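PDB 4MOZ: fructose-bisphosphate aldolase from Slackia heliotrinireducens, which belongs to the DeoC/LacD family of aldolases, enzymes built on a closed eight-stranded parallel TIM barrel. Local coordinates for residues C[52-62]-C[271-279]. Sequence-based numbering, arbitrary orientation.
Sequences DFYGEGIDISD and RNIHQRSLD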
loop_
_atom_site.group_PDB
_atom_site.type_symbol
_atom_site.label_atom_id
_atom_site.label_comp_id
_atom_site.label_asym_id
_atom_site.label_seq_id
_atom_site.Cartn_x
_atom_site.Cartn_y
_atom_site.Cartn_z
ATOM N N ASP C 52 2.569 13.426 -30.777
ATOM C CA ASP C 52 2.161 14.813 -30.991
ATOM C C ASP C 52 3.313 15.754 -31.348
ATOM O O ASP C 52 3.083 16.943 -31.585
ATOM C CB ASP C 52 1.429 15.356 -29.757
ATOM C CG ASP C 52 0.165 14.582 -29.434
ATOM O OD1 ASP C 52 -0.459 14.014 -30.359
ATOM O OD2 ASP C 52 -0.206 14.550 -28.242
ATOM N N PHE C 53 4.540 15.238 -31.397
ATOM C CA PHE C 53 5.714 16.110 -31.515
ATOM C C PHE C 53 6.601 15.861 -32.733
ATOM O O PHE C 53 7.502 16.650 -33.010
ATOM C CB PHE C 53 6.536 16.065 -30.225
ATOM C CG PHE C 53 5.766 16.504 -29.015
ATOM C CD1 PHE C 53 4.962 15.602 -28.318
ATOM C CD2 PHE C 53 5.825 17.823 -28.583
ATOM C CE1 PHE C 53 4.233 16.009 -27.209
ATOM C CE2 PHE C 53 5.106 18.234 -27.469
ATOM C CZ PHE C 53 4.307 17.327 -26.782
ATOM N N TYR C 54 6.341 14.770 -33.450
ATOM C CA TYR C 54 7.088 14.427 -34.662
ATOM C C TYR C 54 6.212 13.595 -35.588
ATOM O O TYR C 54 5.533 12.674 -35.142
ATOM C CB TYR C 54 8.375 13.665 -34.323
ATOM C CG TYR C 54 9.196 13.261 -35.535
ATOM C CD1 TYR C 54 10.117 14.143 -36.102
ATOM C CD2 TYR C 54 9.052 11.997 -36.117
ATOM C CE1 TYR C 54 10.869 13.782 -37.212
ATOM C CE2 TYR C 54 9.800 11.626 -37.228
ATOM C CZ TYR C 54 10.708 12.523 -37.770
ATOM O OH TYR C 54 11.459 12.168 -38.871
ATOM N N GLY C 55 6.238 13.926 -36.877
ATOM C CA GLY C 55 5.423 13.236 -37.874
ATOM C C GLY C 55 4.833 14.176 -38.909
ATOM O O GLY C 55 5.084 15.383 -38.884
ATOM N N GLU C 56 4.040 13.619 -39.818
ATOM C CA GLU C 56 3.450 14.386 -40.912
ATOM C C GLU C 56 2.488 15.454 -40.392
ATOM O O GLU C 56 1.629 15.176 -39.549
ATOM C CB GLU C 56 2.733 13.458 -41.889
ATOM C CG GLU C 56 2.437 14.099 -43.236
ATOM C CD GLU C 56 1.560 13.236 -44.125
ATOM O OE1 GLU C 56 1.473 12.010 -43.884
ATOM O OE2 GLU C 56 0.958 13.788 -45.074
ATOM N N GLY C 57 2.653 16.676 -40.895
ATOM C CA GLY C 57 1.803 17.801 -40.513
ATOM C C GLY C 57 2.197 18.456 -39.201
ATOM O O GLY C 57 1.470 19.305 -38.683
ATOM N N ILE C 58 3.345 18.056 -38.661
ATOM C CA ILE C 58 3.884 18.647 -37.441
ATOM C C ILE C 58 5.205 19.323 -37.792
ATOM O O ILE C 58 6.098 18.692 -38.360
ATOM C CB ILE C 58 4.099 17.584 -36.335
ATOM C CG1 ILE C 58 2.774 16.885 -35.998
ATOM C CG2 ILE C 58 4.713 18.217 -35.088
ATOM C CD1 ILE C 58 2.919 15.578 -35.243
ATOM N N ASP C 59 5.322 20.606 -37.461
ATOM C CA ASP C 59 6.537 21.360 -37.747
ATOM C C ASP C 59 7.752 20.716 -37.086
ATOM O O ASP C 59 7.689 20.293 -35.928
ATOM C CB ASP C 59 6.404 22.811 -37.281
ATOM C CG ASP C 59 7.499 23.698 -37.837
ATOM O OD1 ASP C 59 7.340 24.196 -38.971
ATOM O OD2 ASP C 59 8.519 23.900 -37.144
ATOM N N ILE C 60 8.853 20.657 -37.834
ATOM C CA ILE C 60 10.105 20.068 -37.355
ATOM C C ILE C 60 10.618 20.669 -36.035
ATOM O O ILE C 60 11.269 19.979 -35.252
ATOM C CB ILE C 60 11.206 20.073 -38.452
ATOM C CG1 ILE C 60 12.407 19.207 -38.039
ATOM C CG2 ILE C 60 11.631 21.494 -38.820
ATOM C CD1 ILE C 60 12.064 17.755 -37.762
ATOM N N SER C 61 10.305 21.938 -35.777
ATOM C CA SER C 61 10.725 22.580 -34.526
ATOM C C SER C 61 10.062 21.973 -33.277
ATOM O O SER C 61 10.593 22.101 -32.176
ATOM C CB SER C 61 10.507 24.098 -34.580
ATOM O OG SER C 61 9.130 24.413 -34.698
ATOM N N ASP C 62 8.923 21.302 -33.456
ATOM C CA ASP C 62 8.215 20.648 -32.339
ATOM C C ASP C 62 8.922 19.389 -31.800
ATOM O O ASP C 62 8.587 18.890 -30.719
ATOM C CB ASP C 62 6.771 20.314 -32.733
ATOM C CG ASP C 62 5.845 20.192 -31.528
ATOM O OD1 ASP C 62 6.171 20.738 -30.448
ATOM O OD2 ASP C 62 4.773 19.560 -31.663
ATOM N N ARG C 271 -1.557 20.537 -28.534
ATOM C CA ARG C 271 -0.909 20.273 -29.821
ATOM C C ARG C 271 -1.286 21.240 -30.937
ATOM O O ARG C 271 -0.480 21.490 -31.833
ATOM C CB ARG C 271 -1.103 18.815 -30.258
ATOM C CG ARG C 271 -2.538 18.413 -30.534
ATOM C CD ARG C 271 -2.671 16.905 -30.489
ATOM N NE ARG C 271 -4.063 16.494 -30.352
ATOM C CZ ARG C 271 -4.462 15.255 -30.077
ATOM N NH1 ARG C 271 -5.757 14.989 -29.974
ATOM N NH2 ARG C 271 -3.573 14.281 -29.901
ATOM N N ASN C 272 -2.492 21.799 -30.877
ATOM C CA ASN C 272 -2.909 22.784 -31.868
ATOM C C ASN C 272 -1.960 23.982 -31.895
ATOM O O ASN C 272 -1.743 24.588 -32.944
ATOM C CB ASN C 272 -4.349 23.239 -31.634
ATOM C CG ASN C 272 -5.001 23.786 -32.896
ATOM O OD1 ASN C 272 -4.481 23.625 -34.004
ATOM N ND2 ASN C 272 -6.145 24.431 -32.737
ATOM N N ILE C 273 -1.384 24.303 -30.741
ATOM C CA ILE C 273 -0.362 25.336 -30.663
ATOM C C ILE C 273 1.015 24.799 -31.073
ATOM O O ILE C 273 1.601 25.269 -32.056
ATOM C CB ILE C 273 -0.277 25.960 -29.253
ATOM C CG1 ILE C 273 -1.555 26.742 -28.929
ATOM C CG2 ILE C 273 0.944 26.860 -29.146
ATOM C CD1 ILE C 273 -1.723 27.072 -27.454
ATOM N N HIS C 274 1.519 23.807 -30.335
ATOM C CA HIS C 274 2.926 23.428 -30.456
ATOM C C HIS C 274 3.325 22.695 -31.710
ATOM O O HIS C 274 4.502 22.683 -32.048
ATOM C CB HIS C 274 3.458 22.737 -29.193
ATOM C CG HIS C 274 2.807 21.406 -28.881
ATOM N ND1 HIS C 274 2.959 20.315 -29.664
ATOM C CD2 HIS C 274 2.016 21.007 -27.802
ATOM C CE1 HIS C 274 2.284 19.283 -29.129
ATOM N NE2 HIS C 274 1.706 19.708 -27.988
ATOM N N GLN C 275 2.365 22.113 -32.429
ATOM C CA GLN C 275 2.665 21.468 -33.724
ATOM C C GLN C 275 2.989 22.460 -34.854
ATOM O O GLN C 275 3.456 22.061 -35.926
ATOM C CB GLN C 275 1.543 20.520 -34.146
ATOM C CG GLN C 275 1.454 19.280 -33.271
ATOM C CD GLN C 275 0.320 18.350 -33.649
ATOM O OE1 GLN C 275 -0.530 18.679 -34.475
ATOM N NE2 GLN C 275 0.302 17.175 -33.037
ATOM N N ARG C 276 2.751 23.744 -34.603
ATOM C CA ARG C 276 3.043 24.802 -35.566
ATOM C C ARG C 276 4.455 25.338 -35.357
ATOM O O ARG C 276 5.055 25.123 -34.301
ATOM C CB ARG C 276 2.028 25.941 -35.424
ATOM C CG ARG C 276 0.599 25.540 -35.743
ATOM C CD ARG C 276 -0.385 26.605 -35.292
ATOM N NE ARG C 276 -1.748 26.084 -35.246
ATOM C CZ ARG C 276 -2.623 26.143 -36.249
ATOM N NH1 ARG C 276 -3.833 25.630 -36.091
ATOM N NH2 ARG C 276 -2.298 26.710 -37.403
ATOM N N SER C 277 4.976 26.037 -36.363
ATOM C CA SER C 277 6.266 26.719 -36.253
ATOM C C SER C 277 6.198 27.758 -35.143
ATOM O O SER C 277 5.115 28.239 -34.810
ATOM C CB SER C 277 6.626 27.399 -37.576
ATOM O OG SER C 277 5.740 28.473 -37.853
ATOM N N LEU C 278 7.352 28.105 -34.580
ATOM C CA LEU C 278 7.420 29.028 -33.444
ATOM C C LEU C 278 6.607 30.310 -33.669
ATOM O O LEU C 278 5.790 30.680 -32.824
ATOM C CB LEU C 278 8.880 29.340 -33.072
ATOM C CG LEU C 278 9.163 30.277 -31.887
ATOM C CD1 LEU C 278 8.523 29.782 -30.593
ATOM C CD2 LEU C 278 10.662 30.480 -31.701
ATOM N N ASP C 279 6.808 30.966 -34.813
ATOM C CA ASP C 279 6.104 32.218 -35.118
ATOM C C ASP C 279 4.580 32.055 -35.128
ATOM O O ASP C 279 3.867 32.827 -34.481
ATOM C CB ASP C 279 6.595 32.824 -36.441
ATOM C CG ASP C 279 8.014 33.382 -36.348
ATOM O OD1 ASP C 279 8.479 33.718 -35.233
ATOM O OD2 ASP C 279 8.671 33.488 -37.406
HETATM O O HOH W 1 -1.121 14.787 -33.083
#
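The seam where strands 37-41 and 266-269 of the TIM barrel meet is crossed by this contact: residues 52-62 belong to the loop between helices 44-47 and 66-74, and 271-279 follow strand 266-269. CG of H274 lies between the backbone N and the carbonyl carbon (chi1 64°), which turns the ring onto F53 in an offset stack, planes 5° apart; CE1 of H274 lies 3.4 Å from CE2 of F53, near the rim. CA of R271 sits over the rim of the opposite imidazole face, and at the edge H274 ND1 donates to D62 OD2 (2.8 Å), on the syn side of the carboxylate. Stack and bond together fix the rotation of the ring, whose NE2 has a weak hydrogen bond to Q44.

Q275, extended beyond CG, lies with its aliphatic part and amide across I58, with Q275 CD 3.7 Å from I58 CG1. Q275 NE2 donates to D52 O at 3.1 Å, close to the amide plane. A water accepts from the same NE2 and donates to D52 OD1, so the Q275 amide holds D52 directly at its backbone O and, through the water, at its carboxylate. D52 OD1 also forms a salt bridge with R271 NH2 (3.2 Å), approached from above the carboxylate, whose plane stands almost perpendicular to the guanidinium; OD2 of D52 is hydrogen-bonded to H48.

Farther along, D59 N donates to Q275 O over 2.8 Å, at a nearly straight 167°. The D59 carboxylate lies against S277, at the N-cap position of helix 278-294, while D59 OD2 takes S61 N in an Asx turn and S61 OG at 2.6 Å, from opposite faces. The arrangement thus ties the loop following helix 44-47 to the segment after strand 266-269, where the TIM barrel closes.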